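Local coordinates for protein fructose-bisphosphate aldolase (Plasmodium falciparum, PDB 4TR9) that belongs to the class I fructose-bisphosphate aldolase family, has a TIM-barrel fold and binds a dichlorophenyl dihydroxybenzohydrazide in a pocket of the barrel, at residues Q44-K47 with K48-D51; A63-R66 with D67-G71; G322-E325 with N326-K329. All coordinates share one frame; numbering follows the deposited sequence.

Interaction 1: Q44-K47 with K48-D51; sequences QTIK and KRFD. With 38D (N'-[(E)-(2,4-dichlorophenyl)methylidene]-3,4-dihydroxybenzohydrazide), chain K.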
# COMPACT_ATOMS: atom_id res chain seq x y z
N GLN A 44 3.87 15.03 -34.61
CA GLN A 44 2.84 16.04 -34.40
C GLN A 44 3.34 17.13 -33.45
O GLN A 44 2.82 18.25 -33.45
CB GLN A 44 1.56 15.41 -33.85
CG GLN A 44 1.72 14.74 -32.50
CD GLN A 44 0.42 14.17 -31.97
OE1 GLN A 44 -0.58 14.12 -32.69
NE2 GLN A 44 0.43 13.73 -30.72
N THR A 45 4.34 16.80 -32.64
CA THR A 45 4.91 17.75 -31.69
C THR A 45 5.87 18.71 -32.39
O THR A 45 5.81 19.92 -32.19
CB THR A 45 5.65 17.04 -30.55
OG1 THR A 45 4.76 16.14 -29.88
CG2 THR A 45 6.19 18.06 -29.55
N ILE A 46 6.76 18.15 -33.21
CA ILE A 46 7.73 18.95 -33.95
C ILE A 46 7.04 19.75 -35.05
O ILE A 46 7.59 20.72 -35.57
CB ILE A 46 8.85 18.07 -34.55
CG1 ILE A 46 10.07 18.91 -34.92
CG2 ILE A 46 8.33 17.29 -35.75
CD1 ILE A 46 10.70 19.62 -33.74
N LYS A 47 5.83 19.33 -35.41
CA LYS A 47 5.04 20.01 -36.43
C LYS A 47 4.65 21.41 -35.97
O LYS A 47 4.80 22.38 -36.71
CB LYS A 47 3.79 19.21 -36.77
CG LYS A 47 2.86 19.93 -37.74
CD LYS A 47 1.57 19.16 -37.94
CE LYS A 47 0.63 19.91 -38.88
NZ LYS A 47 1.23 20.10 -40.23
N LYS A 48 4.16 21.50 -34.73
CA LYS A 48 3.72 22.77 -34.17
C LYS A 48 4.88 23.74 -34.00
O LYS A 48 4.68 24.95 -33.85
CB LYS A 48 3.02 22.54 -32.83
CG LYS A 48 1.80 21.64 -32.91
CD LYS A 48 1.12 21.49 -31.56
CE LYS A 48 -0.08 20.56 -31.65
NZ LYS A 48 -1.08 21.04 -32.65
N ARG A 49 6.10 23.21 -34.02
CA ARG A 49 7.30 24.04 -33.95
C ARG A 49 7.62 24.63 -35.32
O ARG A 49 7.91 25.82 -35.44
CB ARG A 49 8.49 23.23 -33.44
CG ARG A 49 8.25 22.60 -32.08
CD ARG A 49 7.96 23.65 -31.03
NE ARG A 49 7.20 23.11 -29.91
CZ ARG A 49 5.88 23.22 -29.78
NH1 ARG A 49 5.28 22.69 -28.73
NH2 ARG A 49 5.17 23.86 -30.69
N PHE A 50 7.55 23.80 -36.35
CA PHE A 50 7.82 24.25 -37.71
C PHE A 50 6.75 25.22 -38.20
O PHE A 50 7.01 26.08 -39.04
CB PHE A 50 7.91 23.05 -38.66
CG PHE A 50 9.19 22.26 -38.52
CD1 PHE A 50 10.25 22.76 -37.78
CD2 PHE A 50 9.33 21.03 -39.14
CE1 PHE A 50 11.42 22.04 -37.66
CE2 PHE A 50 10.50 20.31 -39.02
CZ PHE A 50 11.55 20.81 -38.28
N ASP A 51 5.54 25.08 -37.67
CA ASP A 51 4.43 25.95 -38.05
C ASP A 51 4.64 27.38 -37.55
O ASP A 51 4.25 28.33 -38.22
CB ASP A 51 3.11 25.40 -37.50
CG ASP A 51 2.72 24.07 -38.11
OD1 ASP A 51 3.12 23.81 -39.27
OD2 ASP A 51 2.03 23.28 -37.44
N12 38D K . 3.78 16.30 -26.25
C13 38D K . 3.31 17.59 -25.83
C15 38D K . 1.30 17.16 -27.24
C17 38D K . -0.85 18.10 -26.75
C20 38D K . 1.01 18.59 -25.32
C01 38D K . 7.56 16.00 -24.17
C02 38D K . 8.77 15.98 -23.49
O03 38D K . 8.89 16.49 -22.18
C04 38D K . 9.90 15.45 -24.11
C05 38D K . 9.81 14.94 -25.40
C06 38D K . 8.60 14.96 -26.08
O07 38D K . 11.14 15.42 -23.45
C08 38D K . 7.48 15.48 -25.46
C09 38D K . 6.17 15.50 -26.25
O10 38D K . 6.11 14.96 -27.35
N11 38D K . 5.04 16.17 -25.66
C14 38D K . 1.82 17.78 -26.13
C16 38D K . -0.05 17.31 -27.55
CL1 38D K . -2.53 18.28 -27.16
C19 38D K . -0.33 18.74 -25.63
CL2 38D K . 1.65 19.40 -23.91

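Interaction 2: A63-R66 with D67-G71; sequences ASYR and DLLFG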
# COMPACT_ATOMS: atom_id res chain seq x y z
N ALA A 63 15.12 16.09 -40.35
CA ALA A 63 16.50 15.65 -40.40
C ALA A 63 17.45 16.84 -40.39
O ALA A 63 18.44 16.85 -39.67
CB ALA A 63 16.74 14.79 -41.63
N SER A 64 17.12 17.86 -41.19
CA SER A 64 17.95 19.06 -41.29
C SER A 64 18.04 19.80 -39.96
O SER A 64 19.10 20.28 -39.58
CB SER A 64 17.40 19.99 -42.37
OG SER A 64 17.36 19.35 -43.63
N TYR A 65 16.92 19.88 -39.25
CA TYR A 65 16.87 20.61 -37.99
C TYR A 65 17.68 19.90 -36.90
O TYR A 65 18.46 20.54 -36.19
CB TYR A 65 15.43 20.80 -37.52
CG TYR A 65 15.35 21.39 -36.13
CD1 TYR A 65 15.90 22.63 -35.85
CD2 TYR A 65 14.71 20.70 -35.10
CE1 TYR A 65 15.83 23.17 -34.59
CE2 TYR A 65 14.64 21.24 -33.83
CZ TYR A 65 15.20 22.48 -33.59
OH TYR A 65 15.13 23.02 -32.33
N ARG A 66 17.48 18.60 -36.77
CA ARG A 66 18.21 17.82 -35.77
C ARG A 66 19.69 17.73 -36.12
O ARG A 66 20.53 17.53 -35.25
CB ARG A 66 17.60 16.41 -35.65
CG ARG A 66 16.75 16.22 -34.40
CD ARG A 66 15.57 17.17 -34.37
NE ARG A 66 14.44 16.67 -35.16
CZ ARG A 66 13.41 16.00 -34.65
NH1 ARG A 66 12.44 15.58 -35.45
NH2 ARG A 66 13.36 15.74 -33.35
N ASP A 67 19.99 17.88 -37.41
CA ASP A 67 21.38 17.91 -37.86
C ASP A 67 22.04 19.20 -37.41
O ASP A 67 23.22 19.23 -37.07
CB ASP A 67 21.46 17.78 -39.39
CG ASP A 67 22.84 18.10 -39.93
OD1 ASP A 67 23.71 17.20 -39.92
OD2 ASP A 67 23.06 19.25 -40.36
N LEU A 68 21.25 20.28 -37.40
CA LEU A 68 21.73 21.58 -36.96
C LEU A 68 22.08 21.55 -35.48
O LEU A 68 23.07 22.15 -35.05
CB LEU A 68 20.67 22.65 -37.23
CG LEU A 68 20.95 24.11 -36.86
CD1 LEU A 68 20.28 25.03 -37.86
CD2 LEU A 68 20.47 24.43 -35.45
N LEU A 69 21.27 20.84 -34.70
CA LEU A 69 21.47 20.74 -33.26
C LEU A 69 22.68 19.87 -32.93
O LEU A 69 23.58 20.29 -32.21
CB LEU A 69 20.22 20.17 -32.58
CG LEU A 69 18.93 20.98 -32.71
CD1 LEU A 69 17.77 20.24 -32.06
CD2 LEU A 69 19.09 22.36 -32.10
N PHE A 70 22.69 18.65 -33.46
CA PHE A 70 23.70 17.67 -33.09
C PHE A 70 25.02 17.91 -33.81
O PHE A 70 26.07 17.43 -33.37
CB PHE A 70 23.19 16.25 -33.38
CG PHE A 70 21.83 15.96 -32.81
CD1 PHE A 70 21.41 16.58 -31.64
CD2 PHE A 70 20.97 15.07 -33.44
CE1 PHE A 70 20.16 16.32 -31.12
CE2 PHE A 70 19.72 14.81 -32.91
CZ PHE A 70 19.31 15.44 -31.75
N GLY A 71 24.97 18.66 -34.90
CA GLY A 71 26.16 18.96 -35.67
C GLY A 71 26.87 20.21 -35.19
O GLY A 71 27.81 20.68 -35.82
O HOH W 1 21.63 21.70 -40.80

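Interaction 3: G322-E325 with N326-K329; sequences GKKE and NVAK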
# COMPACT_ATOMS: atom_id res chain seq x y z
N GLY A 322 14.29 27.43 -40.97
CA GLY A 322 14.34 26.46 -42.04
C GLY A 322 15.21 26.85 -43.22
O GLY A 322 15.05 26.33 -44.32
N LYS A 323 16.14 27.78 -43.00
CA LYS A 323 17.02 28.24 -44.06
C LYS A 323 18.48 27.92 -43.76
O LYS A 323 18.96 28.12 -42.64
CB LYS A 323 16.84 29.75 -44.29
CG LYS A 323 15.43 30.13 -44.72
CD LYS A 323 15.38 31.54 -45.30
CE LYS A 323 15.77 32.59 -44.27
NZ LYS A 323 15.68 33.97 -44.84
N LYS A 324 19.19 27.42 -44.77
CA LYS A 324 20.57 26.99 -44.62
C LYS A 324 21.51 28.15 -44.29
O LYS A 324 22.52 27.97 -43.61
CB LYS A 324 21.04 26.29 -45.90
CG LYS A 324 22.49 25.83 -45.88
CD LYS A 324 22.76 24.87 -44.74
CE LYS A 324 24.24 24.54 -44.63
NZ LYS A 324 24.54 23.67 -43.46
N GLU A 325 21.16 29.35 -44.74
CA GLU A 325 22.00 30.52 -44.55
C GLU A 325 22.04 30.98 -43.09
O GLU A 325 22.83 31.86 -42.74
CB GLU A 325 21.52 31.68 -45.43
CG GLU A 325 21.69 31.45 -46.93
CD GLU A 325 20.63 30.54 -47.52
OE1 GLU A 325 19.67 30.20 -46.81
OE2 GLU A 325 20.77 30.16 -48.71
N ASN A 326 21.20 30.39 -42.25
CA ASN A 326 21.12 30.78 -40.85
C ASN A 326 21.53 29.66 -39.89
O ASN A 326 21.35 29.78 -38.68
CB ASN A 326 19.71 31.26 -40.51
CG ASN A 326 19.27 32.43 -41.36
OD1 ASN A 326 20.09 33.23 -41.81
ND2 ASN A 326 17.97 32.53 -41.60
N VAL A 327 22.07 28.58 -40.44
CA VAL A 327 22.44 27.42 -39.63
C VAL A 327 23.52 27.75 -38.60
O VAL A 327 23.32 27.53 -37.40
CB VAL A 327 22.94 26.26 -40.52
CG1 VAL A 327 23.57 25.16 -39.66
CG2 VAL A 327 21.79 25.70 -41.34
N ALA A 328 24.65 28.27 -39.06
CA ALA A 328 25.75 28.63 -38.17
C ALA A 328 25.31 29.73 -37.21
O ALA A 328 25.76 29.78 -36.06
CB ALA A 328 26.96 29.08 -38.98
N LYS A 329 24.43 30.61 -37.68
CA LYS A 329 23.90 31.69 -36.86
C LYS A 329 23.03 31.14 -35.74
O LYS A 329 23.06 31.63 -34.62
CB LYS A 329 23.11 32.67 -37.73
CG LYS A 329 22.70 33.94 -37.02
CD LYS A 329 21.84 34.82 -37.93
CE LYS A 329 22.55 35.10 -39.25
NZ LYS A 329 21.69 35.87 -40.19

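Interaction 1: Q44-K47 with K48-D51
Ile46 and Phe50 meet one turn apart on helix 43-52. Their side chains run at a slant to each other, and CG1 of Ile46 approaches CZ at the far end of the Phe50 ring at 4.1 Å. CG1 stands anti to the backbone N (chi1 -162°), which sends this branch along the helix beside the ring. The carbonyl O of Ile46 lies over one face of the same ring, 3.7 Å from Phe50 CG and nearer the rim than the middle. That oxygen also accepts a hydrogen bond from Phe50 N at 3.2 Å. Tyr65 and Arg62 of helix 59-70 and Leu317 and Trp320 of helix 310-320 pack on Phe50.

Arg49 folds back over the preceding turn. Its chain bends at chi2 (-60°), which brings the guanidinium face over Thr45 O. Its CG also lies 4.2 Å from Ile46 CD1.

On another side of the helix, the stem of Lys47 slants across Asp51. Lys47 CG lies 3.5 Å from Asp51 OD2, while Lys47 NZ stays 4.3 Å from Asp51 OD1, beyond a salt bridge.

Thr45 OG1 is hydrogen-bonded to Ser42 OG. It also lies 3.1 Å from O10 of the bound hydrazide 38D, a bond left unsettled by a competing acceptor. Packing against the neighbouring helices probably fixes the Phe50 side, while Thr45 OG1 presents an oxygen to the ligand.

Interaction 2: A63-R66 with D67-G71
Asp67 and Ser64 share a water that donates to both, to Asp67 OD2 at 2.9 Å and to Ser64 O at 3.1 Å. Ser64 O has a second donor in the backbone N of Leu68, so this carbonyl is gripped twice. The other carboxylate oxygen, Asp67 OD1, is hydrogen-bonded to Asn93 ND2. Asp67 OD2 also has a long, weak ion pair with Arg331.

The backbone acceptors of this last part of helix 59-70 are filled in turn. Ala63 O takes Asp67 N, and Tyr65 O takes Leu69 N. Arg66 O takes Phe70 N at 3.0 Å with a fairly straight N-H angle of 167°. The same carbonyl O sits over a face of the Phe70 ring, 3.1 Å from CD2. Gly71 N still bonds to Asp67 O, although Gly71 itself has left helical geometry.

In the conformer described, one of two, Arg66 NE bonds to Arg62 O and Arg66 CG lies 3.6 Å from Phe70 CE2; this detail is less certain. Ser64 OG is satisfied by Glu60 O, and Tyr65 OH by Gln313 NE2. Leu69 CD1 makes an off-centre CH-pi contact with the Tyr65 ring, 4.1 Å from its centroid. CG of Tyr65 is anti to the backbone N (chi1 173°), which carries the ring alongside the helix; chi2 of 59° then turns a face to Leu69 CG.

Phe70 packs on strand 79-84 and on Leu103 of helix 99-105. Tyr65, Leu68 and Leu69 face helix 310-320, while Leu68 and Leu69 also touch helix 327-346.

Interaction 3: G322-E325 with N326-K329
Lys324 and Val327 touch where a short 3-10 turn leads into helix 327-346, with Asn326 at the N-cap position. The N-cap side chain makes no capping bond here.

Two backbone hydrogen bonds close the turn, each joining residues three apart. Asn326 N reaches Lys323 O at 3.2 Å, and Val327 N reaches Lys324 O at 3.3 Å. Both are nearly straight at hydrogen, 160° and 166°. Both donors nevertheless stand well above the plane of the carbonyl group, which is consistent with 3-10 winding.

Among the polar side-chain groups, the Asn326 amide is held by weak bonds. Its OD1 accepts a hydrogen bond from Lys329 NZ at 3.5 Å from within the helix's first turn. Its ND2 gives a weak bond to Trp320 O, at the end of helix 310-320. The amide therefore ties the beginning of one helix loosely to the end of the previous one.

The remaining contacts are van der Waals. Lys323 lies beside Asn326 and points the same way. Its chain turns at chi3 (-63°), and Lys323 CE comes 3.5 Å from Asn326 ND2. The long Lys324 chain slants across Val327. Val327 is the buried member of this surface contact, and its side chain also packs on Trp320. Its methyl Val327 CG2 rests against Lys324 from one side, 3.3 Å from Lys324 O and 3.6 Å from Lys324 CD.

Overall arrangement
Along the chain the three contacts come in series. Interaction 1 is on helix 43-52, interaction 2 on the next helix, 59-70, and interaction 3 at the start of helix 327-346. All lie on the same side of the chain's centre, in helices around the barrel strands. Interactions 1 and 2 have centres about 15 Å apart and touch through Ile46 and Tyr65. Interactions 2 and 3 are about 11 Å apart by centres and touch through Leu68 and Val327. Interactions 1 and 3 do not meet; their nearest atoms are about 7 Å apart. Helix 59-70 thus links the ligand-lining helix 43-52 to the late helix 327-346, and helix 310-320 packs against all three.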